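Local structure of germination-specific N-acetylmuramoyl-L-alanine amidase, Autolysin (Clostridioides difficile, 7RAG) at residues Lys117-Gln122 and Asp148-Arg153; Glu141-Val146 and Ala198-Ile203. The protein probably cleaves the amide bond between N-acetylmuramic acid and L-alanine in cortex peptidoglycan as a zinc-dependent amidase, and forms a complex with the lipoprotein GerS. All coordinates share one frame; numbering follows the deposited sequence.

Contact 1 (Lys117-Gln122 and Asp148-Arg153); sequences KYYGAQ and DKTNNR
R153 reaches along the 117-122 segment and touches it over most of its length. CB lies 3.3 Å and CG 3.5 Å from Q122 OE1, and the chain then runs straight out from CG to NE, with chi2 and chi3 close to 180°. CD passes 3.3 Å from A121 O. At the tip, NE and NH2 grip Y119 O side-on, each at 3.1 Å, approaching that oxygen from the same face above its carbonyl plane. NH1 takes the remaining hydrogen bond, to a lone pair of Q122 OE1, with the amide turned almost perpendicular to the guanidinium (85°). The other end of that amide, Q122 NE2, donates to E154 O, so its rotation is fixed from both sides. Two residues earlier, N151 ND2 gives a 2.9 Å bond to A121 O in the plane of both groups, while N151 OD1 accepts from R153 N, closing an Asx turn. G120 slips between these two side chains at a backbone conformation suited to glycine. Further out, the Y119 ring meets T150 CG2 and D148 OD2 at its edge. D148 starts a type I beta turn, and its OD1 closes a second Asx turn with T150 N. Bonds from R153 and N151, most to backbone oxygens, join two loops, one leading into strand 122-126 and the other into its parallel neighbour 156-158, at the edge of the amidase sheet.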
ATOM      1  N   LYS B 117     -21.102  24.458  27.387  1.00 92.21           N
ATOM      2  CA  LYS B 117     -20.994  23.007  27.306  1.00 90.86           C
ATOM      3  C   LYS B 117     -20.804  22.503  25.882  1.00 95.95           C
ATOM      4  O   LYS B 117     -20.407  21.347  25.704  1.00100.39           O
ATOM      5  CB  LYS B 117     -22.237  22.348  27.919  1.00 90.96           C
ATOM      6  N   TYR B 118     -21.069  23.328  24.873  1.00 92.08           N
ATOM      7  CA  TYR B 118     -20.932  22.896  23.490  1.00 93.30           C
ATOM      8  C   TYR B 118     -19.478  22.942  23.042  1.00 94.17           C
ATOM      9  O   TYR B 118     -18.736  23.874  23.376  1.00 91.75           O
ATOM     10  CB  TYR B 118     -21.792  23.763  22.576  1.00 90.51           C
ATOM     11  CG  TYR B 118     -23.258  23.519  22.795  1.00103.84           C
ATOM     12  CD1 TYR B 118     -23.846  22.316  22.411  1.00102.88           C
ATOM     13  CD2 TYR B 118     -24.060  24.473  23.412  1.00106.61           C
ATOM     14  CE1 TYR B 118     -25.192  22.075  22.619  1.00 98.27           C
ATOM     15  CE2 TYR B 118     -25.415  24.239  23.624  1.00103.85           C
ATOM     16  CZ  TYR B 118     -25.971  23.039  23.225  1.00101.73           C
ATOM     17  OH  TYR B 118     -27.311  22.804  23.433  1.00105.08           O
ATOM     18  N   TYR B 119     -19.082  21.925  22.273  1.00 96.48           N
ATOM     19  CA  TYR B 119     -17.735  21.813  21.730  1.00 91.73           C
ATOM     20  C   TYR B 119     -17.771  20.969  20.462  1.00 87.54           C
ATOM     21  O   TYR B 119     -18.746  20.263  20.184  1.00 85.38           O
ATOM     22  CB  TYR B 119     -16.764  21.191  22.743  1.00 93.53           C
ATOM     23  CG  TYR B 119     -16.990  19.709  22.934  1.00 98.80           C
ATOM     24  CD1 TYR B 119     -16.108  18.772  22.401  1.00 97.75           C
ATOM     25  CD2 TYR B 119     -18.104  19.243  23.629  1.00100.07           C
ATOM     26  CE1 TYR B 119     -16.324  17.408  22.573  1.00100.11           C
ATOM     27  CE2 TYR B 119     -18.330  17.891  23.798  1.00102.66           C
ATOM     28  CZ  TYR B 119     -17.439  16.977  23.272  1.00101.70           C
ATOM     29  OH  TYR B 119     -17.678  15.633  23.449  1.00101.12           O
ATOM     30  N   GLY B 120     -16.683  21.053  19.689  1.00 88.03           N
ATOM     31  CA  GLY B 120     -16.519  20.263  18.482  1.00 77.03           C
ATOM     32  C   GLY B 120     -16.354  21.084  17.216  1.00 76.21           C
ATOM     33  O   GLY B 120     -16.890  22.193  17.099  1.00 74.18           O
ATOM     34  N   ALA B 121     -15.594  20.556  16.261  1.00 76.13           N
ATOM     35  CA  ALA B 121     -15.548  21.135  14.929  1.00 65.40           C
ATOM     36  C   ALA B 121     -16.802  20.745  14.154  1.00 66.52           C
ATOM     37  O   ALA B 121     -17.281  19.607  14.233  1.00 63.96           O
ATOM     38  CB  ALA B 121     -14.307  20.660  14.180  1.00 61.52           C
ATOM     39  N   GLN B 122     -17.333  21.702  13.409  1.00 63.57           N
ATOM     40  CA  GLN B 122     -18.556  21.514  12.654  1.00 62.49           C
ATOM     41  C   GLN B 122     -18.371  22.050  11.242  1.00 58.44           C
ATOM     42  O   GLN B 122     -17.916  23.178  11.065  1.00 60.22           O
ATOM     43  CB  GLN B 122     -19.711  22.228  13.348  1.00 63.04           C
ATOM     44  CG  GLN B 122     -20.990  22.208  12.548  1.00 64.18           C
ATOM     45  CD  GLN B 122     -21.609  20.845  12.526  1.00 67.05           C
ATOM     46  OE1 GLN B 122     -21.906  20.279  13.579  1.00 73.96           O
ATOM     47  NE2 GLN B 122     -21.784  20.285  11.332  1.00 66.80           N
ATOM     48  N   ASP B 148     -10.523  14.666  17.000  1.00 72.08           N
ATOM     49  CA  ASP B 148     -11.275  14.303  18.194  1.00 76.85           C
ATOM     50  C   ASP B 148     -12.240  13.174  17.824  1.00 82.20           C
ATOM     51  O   ASP B 148     -13.287  13.429  17.221  1.00 84.89           O
ATOM     52  CB  ASP B 148     -12.001  15.529  18.720  1.00 78.02           C
ATOM     53  CG  ASP B 148     -12.866  15.236  19.909  1.00 85.95           C
ATOM     54  OD1 ASP B 148     -12.673  14.175  20.540  1.00 85.41           O
ATOM     55  OD2 ASP B 148     -13.735  16.082  20.213  1.00 90.08           O
ATOM     56  N   LYS B 149     -11.900  11.944  18.222  1.00 80.12           N
ATOM     57  CA  LYS B 149     -12.779  10.828  17.902  1.00 80.14           C
ATOM     58  C   LYS B 149     -14.089  10.911  18.664  1.00 81.22           C
ATOM     59  O   LYS B 149     -15.062  10.252  18.281  1.00 81.70           O
ATOM     60  CB  LYS B 149     -12.081   9.506  18.189  1.00 80.54           C
ATOM     61  CG  LYS B 149     -10.973   9.206  17.208  1.00 82.82           C
ATOM     62  CD  LYS B 149     -10.265   7.907  17.556  1.00 90.98           C
ATOM     63  CE  LYS B 149      -9.130   7.653  16.577  1.00 84.81           C
ATOM     64  NZ  LYS B 149      -9.631   7.735  15.189  1.00 77.07           N
ATOM     65  N   THR B 150     -14.126  11.716  19.726  1.00 83.23           N
ATOM     66  CA  THR B 150     -15.347  11.933  20.488  1.00 82.05           C
ATOM     67  C   THR B 150     -16.420  12.619  19.652  1.00 85.36           C
ATOM     68  O   THR B 150     -17.613  12.404  19.883  1.00 80.42           O
ATOM     69  CB  THR B 150     -15.016  12.773  21.721  1.00 81.66           C
ATOM     70  OG1 THR B 150     -15.416  12.086  22.899  1.00 83.45           O
ATOM     71  CG2 THR B 150     -15.688  14.138  21.672  1.00 86.65           C
ATOM     72  N   ASN B 151     -16.016  13.430  18.672  1.00 82.23           N
ATOM     73  CA  ASN B 151     -16.951  14.301  17.970  1.00 80.52           C
ATOM     74  C   ASN B 151     -17.829  13.494  17.009  1.00 81.04           C
ATOM     75  O   ASN B 151     -17.323  12.833  16.094  1.00 82.85           O
ATOM     76  CB  ASN B 151     -16.172  15.383  17.227  1.00 79.29           C
ATOM     77  CG  ASN B 151     -17.059  16.478  16.698  1.00 72.97           C
ATOM     78  OD1 ASN B 151     -18.241  16.529  17.014  1.00 76.13           O
ATOM     79  ND2 ASN B 151     -16.493  17.367  15.892  1.00 72.10           N
ATOM     80  N   ASN B 152     -19.147  13.549  17.214  1.00 75.86           N
ATOM     81  CA  ASN B 152     -20.099  12.864  16.349  1.00 78.07           C
ATOM     82  C   ASN B 152     -20.976  13.836  15.572  1.00 76.55           C
ATOM     83  O   ASN B 152     -22.023  13.441  15.052  1.00 80.46           O
ATOM     84  CB  ASN B 152     -20.971  11.898  17.158  1.00 79.88           C
ATOM     85  CG  ASN B 152     -20.203  10.661  17.623  1.00 88.32           C
ATOM     86  OD1 ASN B 152     -19.426  10.077  16.864  1.00 89.95           O
ATOM     87  ND2 ASN B 152     -20.412  10.265  18.877  1.00 85.52           N
ATOM     88  N   ARG B 153     -20.569  15.097  15.474  1.00 76.33           N
ATOM     89  CA  ARG B 153     -21.336  16.056  14.697  1.00 76.26           C
ATOM     90  C   ARG B 153     -21.438  15.615  13.239  1.00 77.46           C
ATOM     91  O   ARG B 153     -20.514  15.019  12.678  1.00 78.78           O
ATOM     92  CB  ARG B 153     -20.695  17.437  14.776  1.00 70.31           C
ATOM     93  CG  ARG B 153     -20.785  18.099  16.129  1.00 69.78           C
ATOM     94  CD  ARG B 153     -19.975  19.386  16.113  1.00 75.52           C
ATOM     95  NE  ARG B 153     -20.098  20.152  17.346  1.00 76.33           N
ATOM     96  CZ  ARG B 153     -21.130  20.934  17.628  1.00 77.14           C
ATOM     97  NH1 ARG B 153     -22.129  21.044  16.771  1.00 70.90           N
ATOM     98  NH2 ARG B 153     -21.165  21.595  18.772  1.00 86.69           N
TER

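Contact 2 (Glu141-Val146 and Ala198-Ile203). With EDO (1,2-ethanediol), chain D.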
ATOM      1  N   GLU B 141     -15.437  13.939   8.434  1.00 60.48           N
ATOM      2  CA  GLU B 141     -14.848  12.647   8.785  1.00 62.98           C
ATOM      3  C   GLU B 141     -13.388  12.795   9.217  1.00 67.38           C
ATOM      4  O   GLU B 141     -12.964  12.191  10.210  1.00 70.48           O
ATOM      5  CB  GLU B 141     -14.954  11.683   7.604  1.00 66.15           C
ATOM      6  CG  GLU B 141     -16.147  10.757   7.636  1.00 78.41           C
ATOM      7  CD  GLU B 141     -16.666  10.461   6.238  1.00 89.36           C
ATOM      8  OE1 GLU B 141     -15.901  10.720   5.269  1.00 81.77           O
ATOM      9  OE2 GLU B 141     -17.835   9.998   6.110  1.00 93.05           O
ATOM     10  N   GLU B 142     -12.597  13.593   8.483  1.00 61.74           N
ATOM     11  CA  GLU B 142     -11.206  13.782   8.901  1.00 60.67           C
ATOM     12  C   GLU B 142     -11.099  14.581  10.197  1.00 61.84           C
ATOM     13  O   GLU B 142     -10.211  14.322  11.012  1.00 64.26           O
ATOM     14  CB  GLU B 142     -10.393  14.453   7.807  1.00 55.58           C
ATOM     15  CG  GLU B 142     -10.309  13.633   6.567  1.00 58.95           C
ATOM     16  CD  GLU B 142      -9.938  12.206   6.852  1.00 66.38           C
ATOM     17  OE1 GLU B 142      -8.852  11.982   7.421  1.00 66.22           O
ATOM     18  OE2 GLU B 142     -10.743  11.303   6.516  1.00 78.21           O
ATOM     19  N   LEU B 143     -11.972  15.564  10.405  1.00 63.44           N
ATOM     20  CA  LEU B 143     -11.930  16.310  11.656  1.00 61.70           C
ATOM     21  C   LEU B 143     -12.190  15.378  12.827  1.00 69.89           C
ATOM     22  O   LEU B 143     -11.491  15.438  13.848  1.00 73.79           O
ATOM     23  CB  LEU B 143     -12.940  17.455  11.633  1.00 55.88           C
ATOM     24  CG  LEU B 143     -12.673  18.640  10.700  1.00 55.71           C
ATOM     25  CD1 LEU B 143     -13.866  19.591  10.663  1.00 55.62           C
ATOM     26  CD2 LEU B 143     -11.441  19.397  11.122  1.00 54.63           C
ATOM     27  N   LYS B 144     -13.158  14.468  12.668  1.00 69.04           N
ATOM     28  CA  LYS B 144     -13.403  13.444  13.681  1.00 69.35           C
ATOM     29  C   LYS B 144     -12.183  12.549  13.879  1.00 69.19           C
ATOM     30  O   LYS B 144     -11.704  12.383  15.004  1.00 70.94           O
ATOM     31  CB  LYS B 144     -14.616  12.597  13.289  1.00 69.18           C
ATOM     32  CG  LYS B 144     -15.069  11.621  14.365  1.00 73.58           C
ATOM     33  CD  LYS B 144     -16.051  10.578  13.823  1.00 76.91           C
ATOM     34  CE  LYS B 144     -16.315   9.470  14.852  1.00 85.85           C
ATOM     35  NZ  LYS B 144     -16.906   8.201  14.281  1.00 87.48           N
ATOM     36  N   ARG B 145     -11.664  11.959  12.797  1.00 67.42           N
ATOM     37  CA  ARG B 145     -10.647  10.919  12.958  1.00 64.57           C
ATOM     38  C   ARG B 145      -9.343  11.491  13.482  1.00 71.95           C
ATOM     39  O   ARG B 145      -8.685  10.870  14.321  1.00 78.04           O
ATOM     40  CB  ARG B 145     -10.390  10.191  11.641  1.00 67.80           C
ATOM     41  CG  ARG B 145      -9.281   9.147  11.724  1.00 64.06           C
ATOM     42  CD  ARG B 145      -8.901   8.597  10.342  1.00 64.55           C
ATOM     43  NE  ARG B 145      -8.410   9.635   9.433  1.00 67.37           N
ATOM     44  CZ  ARG B 145      -7.135  10.021   9.348  1.00 68.01           C
ATOM     45  NH1 ARG B 145      -6.213   9.460  10.109  1.00 68.23           N
ATOM     46  NH2 ARG B 145      -6.768  10.969   8.503  1.00 65.03           N
ATOM     47  N   VAL B 146      -8.953  12.667  12.998  1.00 72.90           N
ATOM     48  CA  VAL B 146      -7.660  13.249  13.323  1.00 70.61           C
ATOM     49  C   VAL B 146      -7.720  14.071  14.602  1.00 69.52           C
ATOM     50  O   VAL B 146      -6.827  13.980  15.445  1.00 74.97           O
ATOM     51  CB  VAL B 146      -7.178  14.099  12.130  1.00 61.90           C
ATOM     52  CG1 VAL B 146      -5.902  14.815  12.478  1.00 59.81           C
ATOM     53  CG2 VAL B 146      -6.992  13.227  10.897  1.00 60.95           C
ATOM     54  N   ALA B 198      -5.587  21.964  10.527  1.00 56.46           N
ATOM     55  CA  ALA B 198      -5.252  22.179   9.128  1.00 53.20           C
ATOM     56  C   ALA B 198      -4.987  20.849   8.437  1.00 50.06           C
ATOM     57  O   ALA B 198      -5.458  20.620   7.323  1.00 43.83           O
ATOM     58  CB  ALA B 198      -4.052  23.114   9.008  1.00 49.27           C
ATOM     59  N   TRP B 199      -4.257  19.955   9.103  1.00 50.32           N
ATOM     60  CA  TRP B 199      -4.012  18.625   8.565  1.00 49.71           C
ATOM     61  C   TRP B 199      -5.316  17.880   8.291  1.00 53.18           C
ATOM     62  O   TRP B 199      -5.485  17.274   7.221  1.00 49.25           O
ATOM     63  CB  TRP B 199      -3.146  17.831   9.534  1.00 50.90           C
ATOM     64  CG  TRP B 199      -2.890  16.486   9.034  1.00 54.62           C
ATOM     65  CD1 TRP B 199      -3.486  15.331   9.443  1.00 53.54           C
ATOM     66  CD2 TRP B 199      -2.011  16.133   7.965  1.00 53.05           C
ATOM     67  NE1 TRP B 199      -3.014  14.280   8.707  1.00 57.85           N
ATOM     68  CE2 TRP B 199      -2.106  14.746   7.792  1.00 53.08           C
ATOM     69  CE3 TRP B 199      -1.140  16.859   7.146  1.00 51.38           C
ATOM     70  CZ2 TRP B 199      -1.369  14.067   6.833  1.00 53.24           C
ATOM     71  CZ3 TRP B 199      -0.407  16.187   6.199  1.00 49.38           C
ATOM     72  CH2 TRP B 199      -0.524  14.805   6.048  1.00 55.44           C
ATOM     73  N   ALA B 200      -6.258  17.920   9.235  1.00 50.12           N
ATOM     74  CA  ALA B 200      -7.530  17.234   9.012  1.00 54.05           C
ATOM     75  C   ALA B 200      -8.256  17.803   7.789  1.00 53.98           C
ATOM     76  O   ALA B 200      -8.751  17.052   6.937  1.00 49.23           O
ATOM     77  CB  ALA B 200      -8.405  17.322  10.259  1.00 50.98           C
ATOM     78  N   ILE B 201      -8.304  19.135   7.670  1.00 51.26           N
ATOM     79  CA  ILE B 201      -9.006  19.741   6.540  1.00 49.55           C
ATOM     80  C   ILE B 201      -8.316  19.383   5.231  1.00 51.78           C
ATOM     81  O   ILE B 201      -8.970  19.077   4.217  1.00 53.03           O
ATOM     82  CB  ILE B 201      -9.118  21.265   6.703  1.00 44.39           C
ATOM     83  CG1 ILE B 201      -9.687  21.621   8.083  1.00 48.68           C
ATOM     84  CG2 ILE B 201      -9.990  21.819   5.565  1.00 44.68           C
ATOM     85  CD1 ILE B 201      -9.871  23.117   8.327  1.00 46.95           C
ATOM     86  N   TYR B 202      -6.986  19.430   5.229  1.00 48.10           N
ATOM     87  CA  TYR B 202      -6.216  19.122   4.033  1.00 49.67           C
ATOM     88  C   TYR B 202      -6.457  17.688   3.591  1.00 53.13           C
ATOM     89  O   TYR B 202      -6.669  17.421   2.397  1.00 52.40           O
ATOM     90  CB  TYR B 202      -4.738  19.385   4.320  1.00 46.51           C
ATOM     91  CG  TYR B 202      -3.744  18.729   3.399  1.00 48.35           C
ATOM     92  CD1 TYR B 202      -3.579  19.161   2.081  1.00 45.01           C
ATOM     93  CD2 TYR B 202      -2.931  17.697   3.862  1.00 52.03           C
ATOM     94  CE1 TYR B 202      -2.645  18.564   1.245  1.00 44.38           C
ATOM     95  CE2 TYR B 202      -2.005  17.086   3.039  1.00 50.86           C
ATOM     96  CZ  TYR B 202      -1.864  17.527   1.734  1.00 53.20           C
ATOM     97  OH  TYR B 202      -0.933  16.918   0.934  1.00 54.33           O
ATOM     98  N   ILE B 203      -6.472  16.752   4.543  1.00 51.21           N
ATOM     99  CA  ILE B 203      -6.744  15.364   4.189  1.00 51.30           C
ATOM    100  C   ILE B 203      -8.169  15.221   3.669  1.00 51.79           C
ATOM    101  O   ILE B 203      -8.414  14.490   2.707  1.00 50.05           O
ATOM    102  CB  ILE B 203      -6.456  14.436   5.384  1.00 53.58           C
ATOM    103  CG1 ILE B 203      -4.943  14.349   5.612  1.00 54.15           C
ATOM    104  CG2 ILE B 203      -6.990  13.046   5.140  1.00 56.63           C
ATOM    105  CD1 ILE B 203      -4.172  13.996   4.352  1.00 51.95           C
TER
HETATM  106  C1  EDO D 302       3.402  18.424   2.511  1.00 56.31           C
HETATM  107  O1  EDO D 302       3.614  17.295   1.636  1.00 62.75           O
HETATM  108  C2  EDO D 302       1.960  18.401   2.956  1.00 54.50           C
HETATM  109  O2  EDO D 302       1.437  17.126   2.521  1.00 64.08           O
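A200 packs its methyl straight into helix 141-146, and the tight part of the contact is built round it. Its CB lies 3.6 Å from the backbone oxygen E142 O, with L143 CD2 at 3.8 Å and V146 CB at 3.9 Å. E142 CB in turn rests against A200 O. With so small a residue here, the two short segment axes come within 8.1 Å, roughly antiparallel at 138°. On the inner side L143 CD2 also reaches I201 CG1, and both side chains lean on I174 of strand 171-178. The other flank meets through fewer, more peripheral atoms and is more polar. V146 CG1 meets the edge of the W199 indole at CD1, 3.9 Å away, while I203 CG1 sits over one face of that ring, toward its rim. R145 bends at chi3 (60°) and turns its guanidinium back on E142, where NH2 makes a 2.6 Å salt bridge to OE1 nearly along the C-O axis; I203 CG2 touches E142 OE1 and, 4.0 Å from R145 NH2, the edge of the guanidinium, with no hydrogen bond between the helices. This flank is covered by the lipoprotein: D85 of that chain takes a salt bridge from R145 NH1 and a hydrogen bond from W199 NE1. Y202 points away from 141-146, and its OH is hydrogen-bonded to S59 OG and to O2 of a 1,2-ethanediol, probably from the crystallisation liquor. Two helices side by side on one face of a mixed sheet belong to the alpha/beta fold of Amidase_3 enzymes, with their outer flank serving as the GerS interface.

In the fold
From the N terminus, 117-122 comes first, leading into strand 122-126. Helix 130-147 follows and carries 141-146, and the loop 148-153 comes directly after. Contact 1 therefore closes a loop of 25 residues that holds the whole helix and all but the first residue of the strand. Contact 2 spans 51 residues, taking in strands 156-158 and 171-178. Since 141-146 lies within the first loop and 198-203 beyond it, the two closures cross. Helix 130-147 is the shared piece: A121 CB packs on L143 CD1, and K144 lies against N151 and N152. Through it, the loops entering strands 122-126 and 156-158 are joined to helix 191-211.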